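Local coordinates for protein 4-aminobutyrate transaminase (Acinetobacter baumannii, PDB 6WOP) that probably catalyses pyridoxal 5'-phosphate-dependent transfer of the amino group of 4-aminobutyrate to 2-oxoglutarate, as a class-III aminotransferase, at residues A123-T127 and V201-V205; I132-G138 and M149-T153; I100-A106 and G282-D288; R171-P175 and N216-F222. All coordinates share one frame; numbering follows the deposited sequence.

How the contacts relate
Contacts 1, 2 and 3 all belong to the seven-stranded sheet of the large domain, while contact 4 joins loop and helix-start elements beside it. Contacts 1 and 2 are buried and meet directly, since strands 201-206 and 131-135 are neighbours: contact 1 is methyl packing without a hydrogen bond across it, contact 2 mostly backbone and hydroxyl hydrogen bonding. Contact 3, at strand 104-109, the outermost of the sheet within the chain, is partly buried and adds strand pairing and a salt bridge; Glu-285 there bonds Tyr-126 of 123-127. Contact 4, also partly buried, relies on proline and aromatic packing plus a bridging water, and Phe-135 of contact 2 packs against its Tyr-172 and Phe-222.

Contact 1: A123-T127 and V201-V205; sequences ARCYT and VAAIV
Ala-202 and Ala-203, at the start of an inner strand of the seven-stranded large-domain sheet of a fold-type I aminotransferase, receive the last turn of helix 112-127 on their methyl groups. The short axes of 123-127 and 201-205 pass 7.3 Å from each other at 139°, a close approach made possible by the small alanine side chains between them. The CB of Ala-202 enters the final helical turn, where it lies 3.4 Å from OG1 of Thr-127 and 3.8 Å from the carbonyl O of Ala-123. It also rests 3.9 Å from CA of Arg-124. One residue further along the strand, Ala-203 CB meets Ala-123 CB at 3.9 Å.

Thr-127 is held by its own helix. With chi1 at 64° the hydroxyl sits between the backbone N and the carbonyl carbon and turns back to Ala-123 O, to which OG1 donates over 2.8 Å. The Thr-127 backbone N reaches the same Ala-123 O, and the two donors approach from opposite faces of the carbonyl plane. OG1 is also bonded to the N of Arg-129, while CG2 is left to pack 3.6 Å from Ala-202 O. Of the Arg-124 side chain it is CG that touches Ala-202; the chain then runs out extended, so that NH1 can bond the carbonyl oxygens of Val-162 and Phe-160 of the second subunit.

No hydrogen bond crosses between helix and strand: a methyl fills the turn whose carbonyl and hydroxyl are already satisfied, and the fit depends on shape, with polarity directed back into the helix end or across to the other subunit.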
loop_
_atom_site.group_PDB
_atom_site.type_symbol
_atom_site.label_atom_id
_atom_site.label_comp_id
_atom_site.label_asym_id
_atom_site.label_seq_id
_atom_site.Cartn_x
_atom_site.Cartn_y
_atom_site.Cartn_z
ATOM N N ALA A 123 11.779 -5.798 13.617
ATOM C CA ALA A 123 10.616 -5.499 14.463
ATOM C C ALA A 123 9.334 -6.075 13.881
ATOM O O ALA A 123 8.490 -6.591 14.621
ATOM C CB ALA A 123 10.466 -3.992 14.617
ATOM N N ARG A 124 9.148 -5.948 12.569
ATOM C CA ARG A 124 7.971 -6.537 11.943
ATOM C C ARG A 124 7.973 -8.034 12.167
ATOM O O ARG A 124 6.953 -8.613 12.514
ATOM C CB ARG A 124 7.945 -6.267 10.457
ATOM C CG ARG A 124 7.434 -4.871 10.051
ATOM C CD ARG A 124 6.908 -4.981 8.634
ATOM N NE ARG A 124 6.319 -3.761 8.049
ATOM C CZ ARG A 124 5.820 -3.767 6.804
ATOM N NH1 ARG A 124 5.850 -4.895 6.098
ATOM N NH2 ARG A 124 5.307 -2.666 6.266
ATOM N N CYS A 125 9.123 -8.674 12.000
ATOM C CA CYS A 125 9.217 -10.116 12.148
ATOM C C CYS A 125 8.884 -10.510 13.590
ATOM O O CYS A 125 8.085 -11.414 13.821
ATOM C CB CYS A 125 10.630 -10.604 11.721
ATOM S SG CYS A 125 10.903 -12.361 12.178
ATOM N N TYR A 126 9.541 -9.843 14.548
ATOM C CA TYR A 126 9.383 -10.214 15.965
ATOM C C TYR A 126 7.941 -10.034 16.439
ATOM O O TYR A 126 7.405 -10.879 17.178
ATOM C CB TYR A 126 10.333 -9.370 16.842
ATOM C CG TYR A 126 10.200 -9.724 18.323
ATOM C CD1 TYR A 126 10.795 -10.885 18.827
ATOM C CD2 TYR A 126 9.478 -8.912 19.196
ATOM C CE1 TYR A 126 10.690 -11.208 20.174
ATOM C CE2 TYR A 126 9.355 -9.244 20.529
ATOM C CZ TYR A 126 9.967 -10.381 21.006
ATOM O OH TYR A 126 9.853 -10.710 22.332
ATOM N N THR A 127 7.302 -8.930 16.050
ATOM C CA THR A 127 5.957 -8.647 16.517
ATOM C C THR A 127 4.890 -9.274 15.634
ATOM O O THR A 127 3.724 -9.416 16.065
ATOM C CB THR A 127 5.733 -7.122 16.606
ATOM O OG1 THR A 127 5.820 -6.557 15.293
ATOM C CG2 THR A 127 6.810 -6.375 17.483
ATOM N N VAL A 201 0.944 -2.102 15.299
ATOM C CA VAL A 201 2.165 -1.278 15.218
ATOM C C VAL A 201 3.339 -2.151 15.656
ATOM O O VAL A 201 3.376 -2.608 16.799
ATOM C CB VAL A 201 2.075 0.002 16.090
ATOM C CG1 VAL A 201 3.379 0.829 16.058
ATOM C CG2 VAL A 201 0.896 0.898 15.662
ATOM N N ALA A 202 4.326 -2.340 14.754
ATOM C CA ALA A 202 5.540 -3.094 15.074
ATOM C C ALA A 202 6.515 -2.273 15.901
ATOM O O ALA A 202 7.128 -2.796 16.844
ATOM C CB ALA A 202 6.265 -3.570 13.792
ATOM N N ALA A 203 6.714 -1.003 15.557
ATOM C CA ALA A 203 7.732 -0.238 16.244
ATOM C C ALA A 203 7.384 1.227 16.204
ATOM O O ALA A 203 6.760 1.714 15.241
ATOM C CB ALA A 203 9.135 -0.414 15.612
ATOM N N ILE A 204 7.858 1.937 17.235
ATOM C CA ILE A 204 7.969 3.399 17.216
ATOM C C ILE A 204 9.432 3.752 17.111
ATOM O O ILE A 204 10.257 3.287 17.932
ATOM C CB ILE A 204 7.364 4.029 18.480
ATOM C CG1 ILE A 204 5.899 3.646 18.537
ATOM C CG2 ILE A 204 7.559 5.594 18.449
ATOM C CD1 ILE A 204 4.999 4.342 19.700
ATOM N N VAL A 205 9.762 4.593 16.136
ATOM C CA VAL A 205 11.163 4.841 15.786
ATOM C C VAL A 205 11.451 6.323 15.918
ATOM O O VAL A 205 10.752 7.148 15.305
ATOM C CB VAL A 205 11.468 4.386 14.350
ATOM C CG1 VAL A 205 13.019 4.632 14.069
ATOM C CG2 VAL A 205 11.007 2.932 14.194
#

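Contact 2: I132-G138 and M149-T153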
loop_
_atom_site.group_PDB
_atom_site.type_symbol
_atom_site.label_atom_id
_atom_site.label_comp_id
_atom_site.label_asym_id
_atom_site.label_seq_id
_atom_site.Cartn_x
_atom_site.Cartn_y
_atom_site.Cartn_z
ATOM N N ILE A 132 4.483 1.306 11.492
ATOM C CA ILE A 132 5.647 2.021 12.000
ATOM C C ILE A 132 5.251 3.454 12.295
ATOM O O ILE A 132 4.667 4.119 11.436
ATOM C CB ILE A 132 6.774 1.975 10.956
ATOM C CG1 ILE A 132 7.204 0.521 10.658
ATOM C CG2 ILE A 132 7.984 2.835 11.357
ATOM C CD1 ILE A 132 8.063 -0.071 11.869
ATOM N N ILE A 133 5.578 3.956 13.477
ATOM C CA ILE A 133 5.342 5.347 13.794
ATOM C C ILE A 133 6.694 6.046 13.904
ATOM O O ILE A 133 7.570 5.605 14.666
ATOM C CB ILE A 133 4.534 5.489 15.100
ATOM C CG1 ILE A 133 3.139 4.934 14.906
ATOM C CG2 ILE A 133 4.439 6.982 15.520
ATOM C CD1 ILE A 133 2.281 4.929 16.173
ATOM N N THR A 134 6.867 7.115 13.150
ATOM C CA THR A 134 8.028 7.978 13.256
ATOM C C THR A 134 7.518 9.385 13.579
ATOM O O THR A 134 6.336 9.592 13.895
ATOM C CB THR A 134 8.869 7.999 11.967
ATOM O OG1 THR A 134 8.011 8.369 10.892
ATOM C CG2 THR A 134 9.376 6.592 11.574
ATOM N N PHE A 135 8.419 10.385 13.517
ATOM C CA PHE A 135 8.077 11.726 13.967
ATOM C C PHE A 135 8.355 12.754 12.874
ATOM O O PHE A 135 9.273 12.615 12.072
ATOM C CB PHE A 135 8.868 12.071 15.255
ATOM C CG PHE A 135 8.411 11.282 16.418
ATOM C CD1 PHE A 135 8.883 9.975 16.640
ATOM C CD2 PHE A 135 7.479 11.794 17.264
ATOM C CE1 PHE A 135 8.406 9.210 17.737
ATOM C CE2 PHE A 135 7.004 11.053 18.348
ATOM C CZ PHE A 135 7.457 9.759 18.569
ATOM N N GLY A 136 7.563 13.813 12.879
ATOM C CA GLY A 136 7.771 14.865 11.920
ATOM C C GLY A 136 9.181 15.393 12.092
ATOM O O GLY A 136 9.682 15.504 13.216
ATOM N N ASN A 137 9.813 15.707 10.965
ATOM C CA ASN A 137 11.198 16.176 10.867
ATOM C C ASN A 137 12.199 15.070 11.150
ATOM O O ASN A 137 13.430 15.331 11.077
ATOM C CB ASN A 137 11.457 17.381 11.772
ATOM C CG ASN A 137 10.434 18.463 11.554
ATOM O OD1 ASN A 137 10.332 18.967 10.426
ATOM N ND2 ASN A 137 9.689 18.866 12.621
ATOM N N GLY A 138 11.758 13.842 11.442
ATOM C CA GLY A 138 12.699 12.750 11.592
ATOM C C GLY A 138 13.352 12.466 10.249
ATOM O O GLY A 138 12.758 12.702 9.186
ATOM N N MET A 149 9.268 6.909 6.274
ATOM C CA MET A 149 9.529 7.175 7.689
ATOM C C MET A 149 10.037 8.593 7.919
ATOM O O MET A 149 9.687 9.228 8.930
ATOM C CB MET A 149 10.559 6.144 8.197
ATOM C CG MET A 149 9.938 4.769 8.280
ATOM S SD MET A 149 11.239 3.470 8.596
ATOM C CE MET A 149 11.659 3.890 10.311
ATOM N N THR A 150 10.894 9.081 7.016
ATOM C CA THR A 150 11.409 10.444 7.079
ATOM C C THR A 150 10.254 11.446 7.063
ATOM O O THR A 150 9.360 11.353 6.202
ATOM C CB THR A 150 12.371 10.652 5.886
ATOM O OG1 THR A 150 13.546 9.835 6.144
ATOM C CG2 THR A 150 12.734 12.145 5.681
ATOM N N GLY A 151 10.315 12.435 7.991
ATOM C CA GLY A 151 9.184 13.324 8.233
ATOM C C GLY A 151 9.416 14.662 7.574
ATOM O O GLY A 151 9.231 15.717 8.172
ATOM N N LYS A 152 9.886 14.633 6.354
ATOM C CA LYS A 152 10.097 15.820 5.574
ATOM C C LYS A 152 9.875 15.443 4.120
ATOM O O LYS A 152 10.583 14.675 3.591
ATOM C CB LYS A 152 11.493 16.375 5.848
ATOM C CG LYS A 152 11.807 17.675 5.158
ATOM C CD LYS A 152 13.000 18.384 5.758
ATOM C CE LYS A 152 13.546 19.492 4.865
ATOM N NZ LYS A 152 14.662 20.193 5.548
ATOM N N THR A 153 8.934 16.063 3.462
ATOM C CA THR A 153 8.641 15.618 2.113
ATOM C C THR A 153 9.549 16.313 1.124
ATOM O O THR A 153 9.898 15.730 0.091
ATOM C CB THR A 153 7.175 15.919 1.788
ATOM O OG1 THR A 153 6.948 17.307 1.974
ATOM C CG2 THR A 153 6.305 15.222 2.768
HETATM O O HOH W 1 8.827 18.479 8.198
#
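Thr-134 grips the end of the helix 144-149 at Met-149: OG1 donates to Met-149 O over 2.7 Å, in the carbonyl plane and on a lone pair. That oxygen has a second donor in NE2 of His-169. With chi1 at 55°, Thr-134 also lays CG2 across the methionine chain, 3.6 Å from Met-149 CB, and the chain bends at chi3 to set CE 4.0 Å from Ile-132 CG2. Thr-150 OG1 bonds Thr-146 O of the helix.

Further along, the type II turn from Phe-135 to Gly-138, closed by Gly-138 N on Phe-135 O, exchanges backbone bonds with Gly-151. Gly-151 N donates to Gly-138 O over 2.7 Å, an almost straight bond at 170°, and Gly-151 O accepts from Asn-137 N over 2.9 Å. The absence of a side chain at Gly-151, where one would point into the turn, lets its CA come within 4.2 Å of Gly-136 CA. Water 1 donates to Gly-151 O and, at 2.7 Å, to Asn-137 OD1, tying the amide to the same carbonyl. Gly-136 O is taken by Gln-210 NE2.

Strand 131-135 runs between strands 201-206 and 167-170; the loop after helix 144-149 meets its Ile-132 and Thr-134 side, while Ile-133 and Phe-135 face helix 181-194.

Contact 3: I100-A106 and G282-D288; sequences IAGPAKA and GRAEVMD
Lys-105 and Gly-282 form an antiparallel hydrogen-bonded pair, the tight centre of this contact. Lys-105 N donates to Gly-282 O over 2.9 Å, and Gly-282 N returns the bond to Lys-105 O over the same 2.9 Å. Next to them, Ala-104 and Arg-283 make a non-hydrogen-bonded pair, and beyond it Ala-284 N reaches Pro-103 O at 2.9 Å, carrying the backbone bonding into the first turn of helix 284-287. Gly-282 presents only backbone to Ile-100, whose CD1 packs 3.7 Å from the glycine CA while CG2 lies against Arg-283 N.

In this large-domain sheet of the fold-type I aminotransferases, strand 104-109, the outermost within the chain, pairs antiparallel with strand 278-283, which passes straight into a short helix with Arg-283 at the N-cap position. The helix folds back beside Lys-105: Met-287 brings its CG to 3.7 Å from Lys-105 O, and the Lys-105 chain, extended beyond CG, passes over Ala-284, with Lys-105 CG 3.9 Å from Ala-284 CB. At the tip, Lys-105 NZ forms a salt bridge with Asp-288 OD2, 2.9 Å away, which accepts on its syn lone pair. Gln-13 O of the second subunit is another acceptor for this ammonium.

Toward solvent the fit becomes looser. The exposed Ala-101 and the Pro-103 ring touch the other segment only lightly, Pro-103 CB being a distant neighbour of Ala-284 CB. Ala-101 O takes a bond from water 2 at 2.6 Å; the same water is a weak, long partner of Arg-283 NE. The guanidinium finds firmer partners in Glu-285 and Asp-263, with Val-286 CG2 over one of its faces.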
loop_
_atom_site.group_PDB
_atom_site.type_symbol
_atom_site.label_atom_id
_atom_site.label_comp_id
_atom_site.label_asym_id
_atom_site.label_seq_id
_atom_site.Cartn_x
_atom_site.Cartn_y
_atom_site.Cartn_z
ATOM N N ILE A 100 21.208 -1.866 26.075
ATOM C CA ILE A 100 20.182 -2.850 25.727
ATOM C C ILE A 100 19.918 -3.652 26.997
ATOM O O ILE A 100 20.858 -4.038 27.694
ATOM C CB ILE A 100 20.643 -3.794 24.583
ATOM C CG1 ILE A 100 20.801 -3.028 23.237
ATOM C CG2 ILE A 100 19.690 -5.075 24.476
ATOM C CD1 ILE A 100 19.443 -2.392 22.755
ATOM N N ALA A 101 18.663 -3.932 27.275
ATOM C CA ALA A 101 18.307 -4.697 28.466
ATOM C C ALA A 101 18.493 -6.188 28.187
ATOM O O ALA A 101 17.826 -6.745 27.305
ATOM C CB ALA A 101 16.864 -4.392 28.881
ATOM N N GLY A 102 19.375 -6.840 28.965
ATOM C CA GLY A 102 19.606 -8.262 28.825
ATOM C C GLY A 102 20.626 -8.493 27.725
ATOM O O GLY A 102 21.182 -7.529 27.219
ATOM N N PRO A 103 20.865 -9.738 27.315
ATOM C CA PRO A 103 21.905 -9.999 26.309
ATOM C C PRO A 103 21.558 -9.343 24.978
ATOM O O PRO A 103 20.409 -9.384 24.535
ATOM C CB PRO A 103 21.896 -11.522 26.171
ATOM C CG PRO A 103 21.009 -12.010 27.232
ATOM C CD PRO A 103 20.096 -10.946 27.627
ATOM N N ALA A 104 22.562 -8.766 24.340
ATOM C CA ALA A 104 22.334 -8.113 23.054
ATOM C C ALA A 104 22.906 -8.959 21.923
ATOM O O ALA A 104 23.768 -9.823 22.132
ATOM C CB ALA A 104 22.942 -6.712 23.058
ATOM N N LYS A 105 22.404 -8.732 20.709
ATOM C CA LYS A 105 23.081 -9.248 19.525
ATOM C C LYS A 105 23.198 -8.119 18.507
ATOM O O LYS A 105 22.445 -7.153 18.575
ATOM C CB LYS A 105 22.308 -10.423 18.929
ATOM C CG LYS A 105 22.449 -11.685 19.786
ATOM C CD LYS A 105 21.722 -12.817 19.165
ATOM C CE LYS A 105 22.110 -14.134 19.830
ATOM N NZ LYS A 105 21.845 -15.289 18.939
ATOM N N ALA A 106 24.120 -8.246 17.550
ATOM C CA ALA A 106 24.308 -7.184 16.578
ATOM C C ALA A 106 24.569 -7.793 15.209
ATOM O O ALA A 106 25.129 -8.885 15.080
ATOM C CB ALA A 106 25.511 -6.252 16.926
ATOM N N GLY A 282 20.571 -5.046 19.393
ATOM C CA GLY A 282 19.356 -5.031 20.189
ATOM C C GLY A 282 19.168 -6.272 21.027
ATOM O O GLY A 282 20.033 -7.139 21.081
ATOM N N ARG A 283 17.978 -6.373 21.636
ATOM C CA ARG A 283 17.719 -7.515 22.504
ATOM C C ARG A 283 17.886 -8.792 21.703
ATOM O O ARG A 283 17.408 -8.889 20.578
ATOM C CB ARG A 283 16.300 -7.421 23.112
ATOM C CG ARG A 283 16.058 -6.173 23.969
ATOM C CD ARG A 283 14.515 -5.994 24.228
ATOM N NE ARG A 283 13.951 -7.268 24.561
ATOM C CZ ARG A 283 12.702 -7.622 24.298
ATOM N NH1 ARG A 283 11.862 -6.755 23.702
ATOM N NH2 ARG A 283 12.295 -8.842 24.646
ATOM N N ALA A 284 18.610 -9.764 22.255
ATOM C CA ALA A 284 18.907 -10.989 21.484
ATOM C C ALA A 284 17.650 -11.637 20.892
ATOM O O ALA A 284 17.661 -12.120 19.751
ATOM C CB ALA A 284 19.614 -12.012 22.377
ATOM N N GLU A 285 16.583 -11.764 21.696
ATOM C CA GLU A 285 15.432 -12.532 21.222
ATOM C C GLU A 285 14.684 -11.752 20.162
ATOM O O GLU A 285 14.063 -12.360 19.271
ATOM C CB GLU A 285 14.502 -12.923 22.377
ATOM C CG GLU A 285 13.770 -11.757 23.013
ATOM C CD GLU A 285 12.747 -12.258 24.078
ATOM O OE1 GLU A 285 11.783 -11.532 24.431
ATOM O OE2 GLU A 285 12.907 -13.402 24.539
ATOM N N VAL A 286 14.841 -10.434 20.156
ATOM C CA VAL A 286 14.255 -9.635 19.065
ATOM C C VAL A 286 15.085 -9.783 17.794
ATOM O O VAL A 286 14.558 -10.069 16.716
ATOM C CB VAL A 286 14.136 -8.156 19.503
ATOM C CG1 VAL A 286 13.705 -7.230 18.317
ATOM C CG2 VAL A 286 13.217 -8.055 20.696
ATOM N N MET A 287 16.413 -9.640 17.923
ATOM C CA MET A 287 17.309 -9.796 16.780
ATOM C C MET A 287 17.224 -11.183 16.148
ATOM O O MET A 287 17.410 -11.309 14.934
ATOM C CB MET A 287 18.767 -9.529 17.204
ATOM C CG MET A 287 18.990 -8.106 17.750
ATOM S SD MET A 287 18.928 -6.860 16.433
ATOM C CE MET A 287 20.433 -7.313 15.469
ATOM N N ASP A 288 16.980 -12.226 16.936
ATOM C CA ASP A 288 16.919 -13.584 16.412
ATOM C C ASP A 288 15.586 -13.907 15.728
ATOM O O ASP A 288 15.383 -15.064 15.344
ATOM C CB ASP A 288 17.130 -14.624 17.528
ATOM C CG ASP A 288 18.596 -14.935 17.729
ATOM O OD1 ASP A 288 19.366 -14.788 16.752
ATOM O OD2 ASP A 288 18.977 -15.296 18.861
HETATM O O HOH W 2 15.382 -7.658 27.569
#

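Contact 4: R171-P175 and N216-F222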
loop_
_atom_site.group_PDB
_atom_site.type_symbol
_atom_site.label_atom_id
_atom_site.label_comp_id
_atom_site.label_asym_id
_atom_site.label_seq_id
_atom_site.Cartn_x
_atom_site.Cartn_y
_atom_site.Cartn_z
ATOM N N ARG A 171 4.144 14.086 16.475
ATOM C CA ARG A 171 4.895 15.280 16.763
ATOM C C ARG A 171 6.030 14.994 17.727
ATOM O O ARG A 171 5.804 14.506 18.792
ATOM C CB ARG A 171 4.046 16.354 17.464
ATOM C CG ARG A 171 2.647 16.512 16.985
ATOM C CD ARG A 171 2.564 17.130 15.638
ATOM N NE ARG A 171 3.052 16.362 14.497
ATOM C CZ ARG A 171 2.413 15.391 13.858
ATOM N NH1 ARG A 171 1.233 14.947 14.259
ATOM N NH2 ARG A 171 2.995 14.824 12.854
ATOM N N TYR A 172 7.238 15.312 17.324
ATOM C CA TYR A 172 8.368 15.241 18.224
ATOM C C TYR A 172 8.278 16.347 19.277
ATOM O O TYR A 172 7.928 17.489 18.951
ATOM C CB TYR A 172 9.647 15.403 17.405
ATOM C CG TYR A 172 10.911 14.899 18.067
ATOM C CD1 TYR A 172 11.309 13.601 17.909
ATOM C CD2 TYR A 172 11.707 15.756 18.866
ATOM C CE1 TYR A 172 12.468 13.153 18.443
ATOM C CE2 TYR A 172 12.862 15.290 19.426
ATOM C CZ TYR A 172 13.244 13.995 19.201
ATOM O OH TYR A 172 14.449 13.540 19.732
ATOM N N PRO A 173 8.651 16.061 20.532
ATOM C CA PRO A 173 8.570 17.059 21.606
ATOM C C PRO A 173 9.657 18.111 21.455
ATOM O O PRO A 173 10.862 17.784 21.408
ATOM C CB PRO A 173 8.769 16.216 22.880
ATOM C CG PRO A 173 9.540 15.003 22.411
ATOM C CD PRO A 173 8.972 14.715 21.054
ATOM N N VAL A 174 9.232 19.364 21.356
ATOM C CA VAL A 174 10.127 20.522 21.235
ATOM C C VAL A 174 9.520 21.610 22.114
ATOM O O VAL A 174 8.801 22.489 21.623
ATOM C CB VAL A 174 10.328 20.974 19.774
ATOM C CG1 VAL A 174 11.334 22.074 19.700
ATOM C CG2 VAL A 174 10.848 19.811 18.897
ATOM N N PRO A 175 9.742 21.569 23.431
ATOM C CA PRO A 175 9.023 22.489 24.309
ATOM C C PRO A 175 9.336 23.937 23.991
ATOM O O PRO A 175 8.430 24.757 24.110
ATOM C CB PRO A 175 9.511 22.091 25.717
ATOM C CG PRO A 175 9.881 20.650 25.587
ATOM C CD PRO A 175 10.470 20.533 24.185
ATOM N N ASN A 216 17.228 18.473 17.751
ATOM C CA ASN A 216 16.242 18.500 18.811
ATOM C C ASN A 216 16.503 17.342 19.769
ATOM O O ASN A 216 16.352 16.173 19.366
ATOM C CB ASN A 216 14.855 18.345 18.160
ATOM C CG ASN A 216 14.635 19.430 17.104
ATOM O OD1 ASN A 216 14.942 20.597 17.364
ATOM N ND2 ASN A 216 14.190 19.051 15.912
ATOM N N VAL A 217 16.764 17.662 21.047
ATOM C CA VAL A 217 17.138 16.647 22.043
ATOM C C VAL A 217 15.864 16.153 22.718
ATOM O O VAL A 217 15.071 16.961 23.196
ATOM C CB VAL A 217 18.132 17.216 23.079
ATOM C CG1 VAL A 217 18.384 16.205 24.143
ATOM C CG2 VAL A 217 19.433 17.560 22.391
ATOM N N VAL A 218 15.660 14.836 22.739
ATOM C CA VAL A 218 14.390 14.291 23.277
ATOM C C VAL A 218 14.361 14.489 24.786
ATOM O O VAL A 218 15.361 14.213 25.459
ATOM C CB VAL A 218 14.220 12.807 22.907
ATOM C CG1 VAL A 218 15.181 11.864 23.647
ATOM C CG2 VAL A 218 12.767 12.359 23.190
ATOM N N PRO A 219 13.274 14.994 25.360
ATOM C CA PRO A 219 13.202 15.042 26.822
ATOM C C PRO A 219 13.126 13.640 27.412
ATOM O O PRO A 219 12.462 12.760 26.856
ATOM C CB PRO A 219 11.915 15.842 27.093
ATOM C CG PRO A 219 11.695 16.666 25.856
ATOM C CD PRO A 219 12.206 15.783 24.704
ATOM N N ALA A 220 13.817 13.439 28.556
ATOM C CA ALA A 220 13.743 12.149 29.255
ATOM C C ALA A 220 12.289 11.730 29.524
ATOM O O ALA A 220 11.943 10.549 29.410
ATOM C CB ALA A 220 14.506 12.188 30.594
ATOM N N GLU A 221 11.437 12.674 29.923
ATOM C CA GLU A 221 10.052 12.319 30.241
ATOM C C GLU A 221 9.347 11.753 29.014
ATOM O O GLU A 221 8.485 10.857 29.118
ATOM C CB GLU A 221 9.295 13.546 30.775
ATOM C CG GLU A 221 7.799 13.294 31.066
ATOM C CD GLU A 221 6.989 14.595 31.102
ATOM O OE1 GLU A 221 7.585 15.703 31.034
ATOM O OE2 GLU A 221 5.755 14.511 31.190
ATOM N N PHE A 222 9.699 12.249 27.831
ATOM C CA PHE A 222 9.045 11.719 26.650
ATOM C C PHE A 222 9.458 10.267 26.405
ATOM O O PHE A 222 8.609 9.421 26.112
ATOM C CB PHE A 222 9.343 12.590 25.423
ATOM C CG PHE A 222 8.583 12.109 24.162
ATOM C CD1 PHE A 222 7.224 12.317 24.042
ATOM C CD2 PHE A 222 9.228 11.416 23.181
ATOM C CE1 PHE A 222 6.553 11.871 22.933
ATOM C CE2 PHE A 222 8.571 10.994 22.053
ATOM C CZ PHE A 222 7.225 11.223 21.932
HETATM O O HOH W 3 13.411 18.591 21.511
#
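Asn-216 meets Tyr-172 first: its CB lies 3.9 Å from Tyr-172 CE2, with the amide and ring planes 46° apart. The amide itself is directed elsewhere, ND2 bonding Gln-210 OE1. At Val-217 the link is a water: water 3 donates to Val-217 O over 2.9 Å and to Pro-173 O over 2.7 Å, and sits in plane at the edge of the Tyr-172 ring. Val-218 follows, its CB 3.3 Å from Tyr-172 OH, a hydroxyl whose hydrogen-bond partner is Glu-207 O. Pro-219, at the N-cap position of helix 220-233, sets CD 3.6 Å from Pro-173 CG, and its CG is a more distant neighbour of Pro-175 CG.

Within the first turn of the helix, Phe-222 has CG anti to its backbone N (chi1 -176°), which swings the ring under Pro-173. Pro-173 CG stands over one face in a CH-pi contact, 3.8 Å from the Phe-222 ring centroid and 22° off the normal. Ala-184 of helix 181-194 touches both residues.

With no direct hydrogen bond between the segments, the loop is held to the helix start by proline and aromatic surfaces, and a single water joins two backbone carbonyls that could not bond each other.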